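Local coordinates for sensor protein (Vibrio cholerae, PDB 3BY9) that senses C4-dicarboxylates such as succinate through the domain described here, the extracytoplasmic sensor of the histidine kinase DctB, which probably passes the signal on by phosphorylating a protein histidine, at residues D57-Y62 with T84-N89; I70-T75 with I146-D151; Y76-F81 with R104-L109; K115-A120 with Y130-P135. All coordinates share one frame; numbering follows the deposited sequence.

Contact 1 of 4, residues D57-Y62 with T84-N89; sequences DITNRY and TIASSN
Asn60 OD1 is the polar link between helix 53-70 and the edge strand 84-87: it accepts the backbone N-H of Ser87 at 2.8 Å from Ser87 N to Asn60 OD1. The bond is fairly straight, 154° at the hydrogen, and the donor sits 20° out of the amide's carbonyl plane. With CG beside the residue's own backbone N and anti to its carbonyl carbon (chi1 -83°), the amide swings off the helix flank towards the strand. The same oxygen lies 3.1 Å from Ala86 CA, so it is tucked close against the strand backbone.

Beside it, the methyl CG2 of Thr59 meets Ala86 CB at 3.7 Å, while its hydroxyl turns to other partners, the carbonyls of Glu42 and Gln55. Ala86 CB points to the helix; Ile85 and Ala86 both pair with Leu77 in a classic beta bulge.

Beyond the bulge Ser87 points away from the helix, and its OG donates to Asn89 OD1 at 2.6 Å, coming from well above that carbonyl plane. Ser88 OG, in turn, is hydrogen-bonded to Thr75 N of the neighbouring strand 74-79.

The helix thus satisfies a buried strand N-H with a side-chain amide and otherwise offers the Thr59 methyl to that of Ala86; the axes of the helix segment 57-62 and the strand 84-87 approach to 6.7 Å, a spacing that small side chains such as Ala86 suit.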
# COMPACT_ATOMS: atom_id res chain seq x y z
N ASP A 57 -23.16 7.51 -15.99
CA ASP A 57 -22.53 8.76 -16.42
C ASP A 57 -22.45 9.74 -15.24
O ASP A 57 -21.40 10.34 -14.96
CB ASP A 57 -23.33 9.40 -17.56
CG ASP A 57 -23.14 8.71 -18.87
OD1 ASP A 57 -23.94 8.97 -19.80
OD2 ASP A 57 -22.19 7.91 -18.98
N ILE A 58 -23.57 9.90 -14.55
CA ILE A 58 -23.61 10.82 -13.40
C ILE A 58 -22.59 10.35 -12.34
O ILE A 58 -21.81 11.17 -11.79
CB ILE A 58 -25.02 10.82 -12.76
CG1 ILE A 58 -25.95 11.69 -13.61
CG2 ILE A 58 -24.95 11.38 -11.32
CD1 ILE A 58 -27.43 11.41 -13.34
N THR A 59 -22.62 9.07 -12.04
CA THR A 59 -21.73 8.55 -10.97
C THR A 59 -20.25 8.63 -11.32
O THR A 59 -19.43 8.99 -10.49
CB THR A 59 -22.18 7.16 -10.56
OG1 THR A 59 -23.58 7.25 -10.22
CG2 THR A 59 -21.38 6.69 -9.33
N ASN A 60 -19.92 8.32 -12.57
CA ASN A 60 -18.53 8.44 -13.02
C ASN A 60 -18.01 9.86 -12.85
O ASN A 60 -16.89 10.07 -12.37
CB ASN A 60 -18.42 8.14 -14.51
CG ASN A 60 -18.35 6.66 -14.83
OD1 ASN A 60 -17.99 5.81 -14.00
ND2 ASN A 60 -18.62 6.35 -16.10
N ARG A 61 -18.81 10.84 -13.29
CA ARG A 61 -18.39 12.24 -13.21
C ARG A 61 -18.27 12.69 -11.77
O ARG A 61 -17.38 13.47 -11.43
CB ARG A 61 -19.36 13.11 -14.01
CG ARG A 61 -19.18 12.77 -15.54
CD ARG A 61 -20.15 13.54 -16.46
NE ARG A 61 -19.89 13.25 -17.88
CZ ARG A 61 -18.92 13.81 -18.60
NH1 ARG A 61 -18.09 14.71 -18.06
NH2 ARG A 61 -18.78 13.47 -19.88
N TYR A 62 -19.14 12.16 -10.90
CA TYR A 62 -19.06 12.53 -9.47
C TYR A 62 -17.79 11.95 -8.87
O TYR A 62 -17.06 12.66 -8.16
CB TYR A 62 -20.30 12.00 -8.73
CG TYR A 62 -20.22 12.21 -7.24
CD1 TYR A 62 -20.10 13.49 -6.71
CD2 TYR A 62 -20.28 11.12 -6.36
CE1 TYR A 62 -20.03 13.71 -5.31
CE2 TYR A 62 -20.23 11.33 -4.97
CZ TYR A 62 -20.09 12.61 -4.45
OH TYR A 62 -19.91 12.80 -3.09
N THR A 84 -16.32 -3.56 -11.26
CA THR A 84 -16.25 -2.12 -11.14
C THR A 84 -17.32 -1.55 -12.06
O THR A 84 -17.32 -1.83 -13.26
CB THR A 84 -14.86 -1.60 -11.56
OG1 THR A 84 -13.91 -2.18 -10.69
CG2 THR A 84 -14.80 -0.02 -11.35
N ILE A 85 -18.23 -0.75 -11.50
CA ILE A 85 -19.31 -0.20 -12.32
C ILE A 85 -19.18 1.31 -12.57
O ILE A 85 -19.80 1.80 -13.48
CB ILE A 85 -20.72 -0.48 -11.74
CG1 ILE A 85 -20.90 0.23 -10.38
CG2 ILE A 85 -20.96 -1.99 -11.57
CD1 ILE A 85 -22.43 0.19 -10.00
N ALA A 86 -18.41 2.03 -11.75
CA ALA A 86 -18.24 3.47 -12.02
C ALA A 86 -16.87 3.82 -11.46
O ALA A 86 -16.40 3.20 -10.51
CB ALA A 86 -19.36 4.31 -11.34
N SER A 87 -16.21 4.83 -12.03
CA SER A 87 -14.87 5.08 -11.56
C SER A 87 -14.36 6.45 -12.00
O SER A 87 -14.72 6.94 -13.06
CB SER A 87 -13.94 4.02 -12.20
OG SER A 87 -12.57 4.23 -11.80
N SER A 88 -13.51 7.06 -11.18
CA SER A 88 -12.93 8.34 -11.54
C SER A 88 -12.08 8.24 -12.80
O SER A 88 -11.85 9.27 -13.47
CB SER A 88 -12.05 8.84 -10.37
OG SER A 88 -10.99 7.90 -10.15
N ASN A 89 -11.59 7.03 -13.13
CA ASN A 89 -10.72 6.89 -14.32
C ASN A 89 -11.44 6.37 -15.56
O ASN A 89 -10.80 5.87 -16.50
CB ASN A 89 -9.50 5.99 -13.98
CG ASN A 89 -9.89 4.63 -13.40
OD1 ASN A 89 -10.88 4.05 -13.81
ND2 ASN A 89 -9.12 4.13 -12.44

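Contact 2 of 4, residues I70-T75 with I146-D151; sequences IQAADT and IVVKMD
Lys149 and the Ala73-Asp74 pair join through the backbone. Lys149 O is gripped twice, by Ala73 N at 2.8 Å and by Asp74 N at 3.2 Å; the shorter bond is the more bent (134°), the longer one straighter (163°). In return Lys149 N gives a nearly linear bond to Asp74 O, also 2.8 Å. Two consecutive residues facing Lys149 make a classic beta bulge; Thr75 and Val148 follow as an antiparallel non-hydrogen-bonded pair.

Apolar contacts gather on Val148. Ile70 and Val148 reach for each other tip to tip, CD1 to CG1 at 3.9 Å, and Ala72 CB touches the same CG1, while CG2 lies beside Thr75, whose hydroxyl is taken by Asn67.

The charged pair sits on the other face of the sheet. Asp74 and Lys149 run side by side, but Asp74 OD2 and Lys149 NZ stay 4.2 Å apart, too far for a salt bridge. A water closes the gap, donating to Asp74 OD2 at 2.6 Å and accepting from Lys149 NZ at 2.8 Å. Asp74 OD1 is occupied by Asn89 and by a salt bridge to Arg94, which should help keep the carboxylate ionised.

Fully stretched from CG outward, with CG anti to the backbone N (chi1 177°), Lys149 delivers NZ to Gln127 O and to a bound succinate: this is the lysine of the dicarboxylate pocket, rooted in a central strand of a PAS-like sheet.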
# COMPACT_ATOMS: atom_id res chain seq x y z
N ILE A 70 -9.70 15.23 -3.47
CA ILE A 70 -8.79 14.59 -2.52
C ILE A 70 -7.42 14.27 -3.03
O ILE A 70 -6.53 13.85 -2.26
CB ILE A 70 -9.41 13.29 -1.95
CG1 ILE A 70 -9.48 12.22 -3.05
CG2 ILE A 70 -10.85 13.58 -1.41
CD1 ILE A 70 -10.10 10.89 -2.50
N GLN A 71 -7.22 14.53 -4.31
CA GLN A 71 -5.97 14.26 -5.00
C GLN A 71 -5.49 12.82 -4.82
O GLN A 71 -4.36 12.56 -4.46
CB GLN A 71 -4.86 15.25 -4.55
CG GLN A 71 -5.12 16.68 -5.04
CD GLN A 71 -4.93 16.85 -6.55
OE1 GLN A 71 -5.88 16.92 -7.33
NE2 GLN A 71 -3.66 16.93 -6.96
N ALA A 72 -6.42 11.88 -5.04
CA ALA A 72 -6.08 10.46 -5.01
C ALA A 72 -5.75 9.94 -6.42
O ALA A 72 -5.89 10.65 -7.43
CB ALA A 72 -7.25 9.64 -4.45
N ALA A 73 -5.23 8.72 -6.48
CA ALA A 73 -4.96 8.16 -7.80
C ALA A 73 -6.26 7.75 -8.45
O ALA A 73 -6.53 8.13 -9.58
CB ALA A 73 -4.03 6.96 -7.68
N ASP A 74 -7.11 7.00 -7.73
CA ASP A 74 -8.36 6.54 -8.33
C ASP A 74 -9.42 6.39 -7.25
O ASP A 74 -9.08 6.08 -6.12
CB ASP A 74 -8.15 5.13 -8.93
CG ASP A 74 -6.97 5.08 -9.90
OD1 ASP A 74 -7.14 5.45 -11.09
OD2 ASP A 74 -5.87 4.70 -9.45
N THR A 75 -10.69 6.57 -7.63
CA THR A 75 -11.80 6.42 -6.65
C THR A 75 -12.83 5.64 -7.48
O THR A 75 -13.25 6.12 -8.52
CB THR A 75 -12.37 7.77 -6.21
OG1 THR A 75 -11.34 8.53 -5.53
CG2 THR A 75 -13.54 7.55 -5.22
N ILE A 146 -16.97 0.88 -2.01
CA ILE A 146 -16.33 2.08 -2.62
C ILE A 146 -14.85 2.04 -2.16
O ILE A 146 -14.54 1.70 -1.00
CB ILE A 146 -17.08 3.36 -2.15
CG1 ILE A 146 -16.36 4.61 -2.68
CG2 ILE A 146 -17.11 3.49 -0.64
CD1 ILE A 146 -16.36 4.75 -4.20
N VAL A 147 -13.95 2.36 -3.11
CA VAL A 147 -12.50 2.26 -2.87
C VAL A 147 -11.81 3.54 -3.26
O VAL A 147 -12.15 4.16 -4.27
CB VAL A 147 -11.89 1.16 -3.76
CG1 VAL A 147 -10.39 0.97 -3.40
CG2 VAL A 147 -12.64 -0.20 -3.55
N VAL A 148 -10.85 3.96 -2.44
CA VAL A 148 -10.01 5.10 -2.82
C VAL A 148 -8.58 4.53 -2.85
O VAL A 148 -8.16 3.88 -1.89
CB VAL A 148 -10.09 6.18 -1.73
CG1 VAL A 148 -8.96 7.24 -1.92
CG2 VAL A 148 -11.43 6.94 -1.87
N LYS A 149 -7.84 4.77 -3.93
CA LYS A 149 -6.45 4.33 -4.05
C LYS A 149 -5.57 5.57 -4.05
O LYS A 149 -5.79 6.49 -4.82
CB LYS A 149 -6.25 3.56 -5.36
CG LYS A 149 -4.81 3.13 -5.60
CD LYS A 149 -4.67 2.54 -7.03
CE LYS A 149 -3.20 2.09 -7.27
NZ LYS A 149 -3.08 1.60 -8.70
N MSE A 150 -4.58 5.54 -3.16
CA MSE A 150 -3.64 6.66 -2.97
C MSE A 150 -2.29 6.28 -3.55
O MSE A 150 -1.79 5.19 -3.31
CB MSE A 150 -3.45 6.96 -1.45
CG MSE A 150 -2.66 8.23 -1.21
SE MSE A 150 -2.00 8.19 0.67
CE MSE A 150 -0.62 6.82 0.42
N ASP A 151 -1.69 7.21 -4.31
CA ASP A 151 -0.36 7.03 -4.90
C ASP A 151 0.58 7.14 -3.70
O ASP A 151 0.28 7.86 -2.74
CB ASP A 151 -0.12 8.18 -5.89
CG ASP A 151 1.23 8.13 -6.55
OD1 ASP A 151 1.43 7.26 -7.43
OD2 ASP A 151 2.08 8.98 -6.19
O HOH W 1 -2.77 9.80 -4.50
O HOH W 2 -3.57 3.85 -10.37

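Contact 3 of 4, residues Y76-F81 with R104-L109; sequences YLIDRF and RPYFYL
Tyr76 and Tyr106 approach from opposite directions and join through their hydroxyls, Tyr76 OH donating to Tyr106 OH at 2.8 Å. The acceptor oxygen lies in the plane of the Tyr76 ring, at its edge. Next to this pair, Phe107 fits against the strand: Ile78 CG2 packs on its CE1 at 3.6 Å, and Ile78 CD1 reaches the edge of the Tyr106 ring at CE1, 4.2 Å away. Farther along, the Phe107 rim meets backbone carbonyls, with CE1 3.3 Å from Asp79 O and CZ 3.8 Å from Arg80 O, the second lying in the ring plane, where the ring hydrogens carry their slight positive charge.

Phe107 CG is anti to the backbone N (chi1 174°), which throws the ring off the helix towards the strand end. There Asp79 OD1 accepts Phe81 N at 2.9 Å in an Asx turn and also holds Asn83 N, which probably helps to set the course of the chain whose carbonyls the ring meets. The Tyr106 ring has Arg104 CB over one face and stacks with Tyr131, while Phe96 meets Tyr76 edge to face.

Tyr106 OH and Arg104 NE both bond the same oxygen of a bound succinate. Tyr76 thus acts as a second-shell residue, fixing the hydroxyl of a ligand-binding tyrosine where helix 105-110 lies over the sheet, the side on which PAS-like sensor domains hold their ligands.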
# COMPACT_ATOMS: atom_id res chain seq x y z
N TYR A 76 -13.24 4.45 -6.99
CA TYR A 76 -14.07 3.63 -7.86
C TYR A 76 -15.06 2.78 -7.06
O TYR A 76 -14.78 2.38 -5.94
CB TYR A 76 -13.20 2.73 -8.77
CG TYR A 76 -12.13 1.92 -8.07
CD1 TYR A 76 -12.24 0.52 -8.00
CD2 TYR A 76 -10.95 2.53 -7.56
CE1 TYR A 76 -11.18 -0.26 -7.43
CE2 TYR A 76 -9.94 1.76 -7.00
CZ TYR A 76 -10.05 0.41 -6.95
OH TYR A 76 -8.98 -0.31 -6.43
N LEU A 77 -16.18 2.51 -7.72
CA LEU A 77 -17.32 1.81 -7.11
C LEU A 77 -17.48 0.42 -7.66
O LEU A 77 -17.54 0.24 -8.86
CB LEU A 77 -18.59 2.65 -7.42
CG LEU A 77 -19.91 2.11 -6.87
CD1 LEU A 77 -19.92 2.27 -5.33
CD2 LEU A 77 -21.04 2.99 -7.41
N ILE A 78 -17.60 -0.57 -6.76
CA ILE A 78 -17.67 -1.97 -7.18
C ILE A 78 -19.00 -2.58 -6.74
O ILE A 78 -19.44 -2.33 -5.62
CB ILE A 78 -16.50 -2.71 -6.50
CG1 ILE A 78 -15.17 -1.95 -6.78
CG2 ILE A 78 -16.35 -4.08 -7.11
CD1 ILE A 78 -13.96 -2.65 -6.12
N ASP A 79 -19.63 -3.39 -7.61
CA ASP A 79 -20.88 -4.01 -7.23
C ASP A 79 -20.65 -5.18 -6.27
O ASP A 79 -19.54 -5.48 -5.88
CB ASP A 79 -21.71 -4.39 -8.48
CG ASP A 79 -21.15 -5.58 -9.27
OD1 ASP A 79 -20.27 -6.28 -8.78
OD2 ASP A 79 -21.64 -5.82 -10.41
N ARG A 80 -21.72 -5.83 -5.83
CA ARG A 80 -21.54 -6.85 -4.81
C ARG A 80 -20.93 -8.15 -5.31
O ARG A 80 -20.65 -9.05 -4.52
CB ARG A 80 -22.88 -7.11 -4.09
CG ARG A 80 -23.91 -7.79 -4.95
CD ARG A 80 -25.14 -8.03 -4.05
NE ARG A 80 -26.17 -8.80 -4.72
CZ ARG A 80 -26.17 -10.12 -4.84
NH1 ARG A 80 -25.17 -10.82 -4.31
NH2 ARG A 80 -27.16 -10.73 -5.48
N PHE A 81 -20.70 -8.20 -6.63
CA PHE A 81 -20.10 -9.35 -7.28
C PHE A 81 -18.61 -9.10 -7.57
O PHE A 81 -17.89 -10.01 -8.03
CB PHE A 81 -20.85 -9.65 -8.58
CG PHE A 81 -22.35 -9.78 -8.38
CD1 PHE A 81 -22.87 -10.93 -7.83
CD2 PHE A 81 -23.20 -8.76 -8.73
CE1 PHE A 81 -24.24 -11.05 -7.63
CE2 PHE A 81 -24.57 -8.89 -8.54
CZ PHE A 81 -25.05 -10.04 -7.98
N ARG A 104 -9.37 -9.36 -4.77
CA ARG A 104 -8.55 -8.50 -3.91
C ARG A 104 -9.04 -8.50 -2.48
O ARG A 104 -10.23 -8.38 -2.22
CB ARG A 104 -8.60 -7.04 -4.37
CG ARG A 104 -7.69 -6.74 -5.51
CD ARG A 104 -6.19 -6.75 -5.09
NE ARG A 104 -5.40 -5.95 -6.05
CZ ARG A 104 -4.11 -6.14 -6.31
NH1 ARG A 104 -3.42 -7.10 -5.69
NH2 ARG A 104 -3.52 -5.42 -7.28
N PRO A 105 -8.12 -8.54 -1.53
CA PRO A 105 -8.57 -8.53 -0.12
C PRO A 105 -9.41 -7.33 0.26
O PRO A 105 -10.32 -7.44 1.06
CB PRO A 105 -7.25 -8.54 0.64
CG PRO A 105 -6.38 -9.45 -0.22
CD PRO A 105 -6.69 -8.92 -1.64
N TYR A 106 -9.11 -6.14 -0.29
CA TYR A 106 -9.92 -5.01 0.13
C TYR A 106 -11.38 -5.18 -0.28
O TYR A 106 -12.27 -4.66 0.43
CB TYR A 106 -9.32 -3.67 -0.35
CG TYR A 106 -9.22 -3.52 -1.87
CD1 TYR A 106 -10.37 -3.27 -2.65
CD2 TYR A 106 -7.98 -3.60 -2.52
CE1 TYR A 106 -10.28 -3.10 -4.06
CE2 TYR A 106 -7.89 -3.43 -3.92
CZ TYR A 106 -9.04 -3.19 -4.68
OH TYR A 106 -8.97 -3.07 -6.07
N PHE A 107 -11.67 -5.91 -1.35
CA PHE A 107 -13.06 -6.06 -1.72
C PHE A 107 -13.64 -7.22 -0.83
O PHE A 107 -14.73 -7.11 -0.27
CB PHE A 107 -13.20 -6.48 -3.20
CG PHE A 107 -14.63 -6.78 -3.59
CD1 PHE A 107 -15.51 -5.74 -3.88
CD2 PHE A 107 -15.12 -8.09 -3.50
CE1 PHE A 107 -16.86 -5.95 -4.09
CE2 PHE A 107 -16.48 -8.34 -3.69
CZ PHE A 107 -17.36 -7.25 -3.99
N TYR A 108 -12.90 -8.31 -0.75
CA TYR A 108 -13.36 -9.48 0.04
C TYR A 108 -13.71 -9.07 1.46
O TYR A 108 -14.77 -9.49 2.02
CB TYR A 108 -12.20 -10.51 0.07
CG TYR A 108 -12.46 -11.75 0.91
CD1 TYR A 108 -13.43 -12.69 0.53
CD2 TYR A 108 -11.70 -12.01 2.03
CE1 TYR A 108 -13.63 -13.87 1.27
CE2 TYR A 108 -11.87 -13.18 2.79
CZ TYR A 108 -12.83 -14.10 2.40
OH TYR A 108 -13.00 -15.26 3.17
N LEU A 109 -12.83 -8.26 2.07
CA LEU A 109 -13.10 -7.86 3.45
C LEU A 109 -14.19 -6.82 3.57
O LEU A 109 -15.03 -6.88 4.47
CB LEU A 109 -11.85 -7.31 4.13
CG LEU A 109 -10.66 -8.31 4.11
CD1 LEU A 109 -9.37 -7.62 4.62
CD2 LEU A 109 -11.01 -9.55 4.96

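Contact 4 of 4, residues K115-A120 with Y130-P135; sequences KSQYFA and YYYAYP
Tyr131, Tyr130 and Gln117 carry most of this pairing. Tyr131 is the antiparallel, hydrogen-bonded partner of Tyr118: Tyr131 N gives a straight bond to Tyr118 O at 2.7 Å, and Tyr118 N returns one to Tyr131 O at 2.9 Å. Its CG stands beside the backbone N (chi1 -59°), which lays the ring along the neighbouring strand, with Tyr118 O near the ring edge and Ala120 CB 3.9 Å from CE2.

Tyr130 turns to the other face of the sheet, where Phe119 and Gln117 also lie. Tyr118 O sits over the centre of the Tyr130 ring, 3.8 Å above its plane, while Phe119 CB touches CD1 at 3.8 Å.

Gln117 then reaches across with an extended chain to the hydroxyl end of Tyr130, its amide almost perpendicular to the ring (88°). Gln117 NE2 is modelled 2.5 Å from Tyr130 OH, a donor bond so short that its exact length is doubtful. The amide also lies beside Tyr132; a water takes a bond from Gln117 NE2 at 2.8 Å and pairs with Tyr132 OH as well, so the NH2, through this water, also reaches Tyr132.

On the opposite face Tyr131 stacks with Tyr106 and its OH bonds a bound succinate. This is a beta hairpin, strands 116-121 and 128-138, closing one edge of the antiparallel PAS-like sheet and placing Tyr131 in the dicarboxylate-binding pocket.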
# COMPACT_ATOMS: atom_id res chain seq x y z
N LYS A 115 -14.70 -1.77 7.17
CA LYS A 115 -13.78 -0.89 6.46
C LYS A 115 -12.55 -1.79 6.30
O LYS A 115 -12.33 -2.68 7.12
CB LYS A 115 -13.41 0.35 7.29
CG LYS A 115 -12.81 0.09 8.63
CD LYS A 115 -12.62 1.42 9.37
CE LYS A 115 -11.96 1.19 10.73
NZ LYS A 115 -10.64 0.48 10.60
N SER A 116 -11.77 -1.61 5.24
CA SER A 116 -10.56 -2.39 5.12
C SER A 116 -9.52 -1.52 4.45
O SER A 116 -9.84 -0.45 3.91
CB SER A 116 -10.79 -3.68 4.28
OG SER A 116 -11.08 -3.35 2.94
N GLN A 117 -8.26 -1.94 4.57
CA GLN A 117 -7.19 -1.20 3.91
C GLN A 117 -6.19 -2.23 3.38
O GLN A 117 -6.11 -3.36 3.89
CB GLN A 117 -6.53 -0.20 4.85
CG GLN A 117 -5.97 -0.82 6.12
CD GLN A 117 -5.68 0.28 7.15
OE1 GLN A 117 -6.38 0.41 8.18
NE2 GLN A 117 -4.69 1.09 6.86
N TYR A 118 -5.41 -1.83 2.36
CA TYR A 118 -4.53 -2.81 1.73
C TYR A 118 -3.50 -2.07 0.90
O TYR A 118 -3.69 -0.92 0.59
CB TYR A 118 -5.38 -3.65 0.76
CG TYR A 118 -4.69 -4.89 0.19
CD1 TYR A 118 -4.24 -5.93 1.05
CD2 TYR A 118 -4.54 -5.06 -1.18
CE1 TYR A 118 -3.67 -7.09 0.55
CE2 TYR A 118 -3.98 -6.23 -1.72
CZ TYR A 118 -3.55 -7.23 -0.84
OH TYR A 118 -3.06 -8.40 -1.36
N PHE A 119 -2.37 -2.72 0.57
CA PHE A 119 -1.41 -2.05 -0.33
C PHE A 119 -1.06 -3.10 -1.37
O PHE A 119 -1.07 -4.30 -1.08
CB PHE A 119 -0.15 -1.53 0.42
CG PHE A 119 0.53 -2.56 1.28
CD1 PHE A 119 1.46 -3.43 0.73
CD2 PHE A 119 0.21 -2.67 2.63
CE1 PHE A 119 2.08 -4.42 1.54
CE2 PHE A 119 0.82 -3.66 3.42
CZ PHE A 119 1.75 -4.52 2.87
N ALA A 120 -0.78 -2.66 -2.60
CA ALA A 120 -0.50 -3.60 -3.65
C ALA A 120 0.04 -2.92 -4.88
O ALA A 120 0.01 -1.69 -4.99
CB ALA A 120 -1.81 -4.29 -4.07
N TYR A 130 -1.97 2.55 -2.03
CA TYR A 130 -2.47 2.16 -0.73
C TYR A 130 -4.00 2.30 -0.96
O TYR A 130 -4.48 3.35 -1.40
CB TYR A 130 -2.05 3.14 0.35
CG TYR A 130 -2.21 2.52 1.71
CD1 TYR A 130 -1.24 1.68 2.22
CD2 TYR A 130 -3.40 2.69 2.43
CE1 TYR A 130 -1.43 0.98 3.42
CE2 TYR A 130 -3.60 2.01 3.62
CZ TYR A 130 -2.64 1.16 4.11
OH TYR A 130 -2.89 0.42 5.26
N TYR A 131 -4.76 1.27 -0.58
CA TYR A 131 -6.18 1.24 -0.84
C TYR A 131 -7.02 1.26 0.42
O TYR A 131 -6.71 0.53 1.37
CB TYR A 131 -6.54 -0.07 -1.59
CG TYR A 131 -5.84 -0.28 -2.93
CD1 TYR A 131 -6.53 -0.16 -4.12
CD2 TYR A 131 -4.50 -0.68 -2.98
CE1 TYR A 131 -5.91 -0.42 -5.36
CE2 TYR A 131 -3.88 -0.95 -4.22
CZ TYR A 131 -4.58 -0.82 -5.38
OH TYR A 131 -3.97 -1.04 -6.59
N TYR A 132 -8.06 2.12 0.42
CA TYR A 132 -9.02 2.13 1.54
C TYR A 132 -10.38 1.74 0.93
O TYR A 132 -10.77 2.29 -0.11
CB TYR A 132 -9.15 3.53 2.14
CG TYR A 132 -7.97 3.87 3.03
CD1 TYR A 132 -7.86 3.31 4.30
CD2 TYR A 132 -7.00 4.75 2.59
CE1 TYR A 132 -6.79 3.63 5.14
CE2 TYR A 132 -5.92 5.09 3.41
CZ TYR A 132 -5.83 4.54 4.65
OH TYR A 132 -4.79 4.93 5.46
N ALA A 133 -11.11 0.84 1.59
CA ALA A 133 -12.39 0.41 1.04
C ALA A 133 -13.45 0.42 2.13
O ALA A 133 -13.14 0.34 3.35
CB ALA A 133 -12.24 -1.02 0.45
N TYR A 134 -14.70 0.57 1.72
CA TYR A 134 -15.78 0.65 2.72
C TYR A 134 -17.05 0.13 2.06
O TYR A 134 -17.29 0.35 0.88
CB TYR A 134 -15.98 2.13 3.11
CG TYR A 134 -16.67 2.30 4.44
CD1 TYR A 134 -15.93 2.32 5.63
CD2 TYR A 134 -18.06 2.41 4.52
CE1 TYR A 134 -16.57 2.45 6.86
CE2 TYR A 134 -18.69 2.55 5.75
CZ TYR A 134 -17.94 2.56 6.92
OH TYR A 134 -18.58 2.66 8.17
N PRO A 135 -17.89 -0.60 2.82
CA PRO A 135 -19.13 -1.12 2.23
C PRO A 135 -20.17 -0.01 1.94
O PRO A 135 -20.29 0.95 2.74
CB PRO A 135 -19.67 -2.08 3.32
CG PRO A 135 -19.19 -1.39 4.62
CD PRO A 135 -17.73 -1.01 4.24
O HOH W 3 -4.73 3.66 8.00

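In the fold
Following the chain from the N terminus, helix 53-70 runs into strand 74-79, which returns as strand 84-87; contact 1 closes this short loop by bringing the edge strand back under the helix. Contacts 2 and 3 both start from strand 74-79, so each crosses contact 1. Contact 3 reaches forward to helix 105-110. Contact 4 zips the hairpin that follows, and contact 2 spans the longest loop, enclosing both 3 and 4 as strand 141-150 slots between 74-79 and 128-138. Contacts 2 and 4 pair strands of one five-stranded antiparallel sheet, while contacts 1 and 3 pack helices 53-70 and 105-110 against it; contacts 2, 3 and 4 each contribute to the succinate pocket.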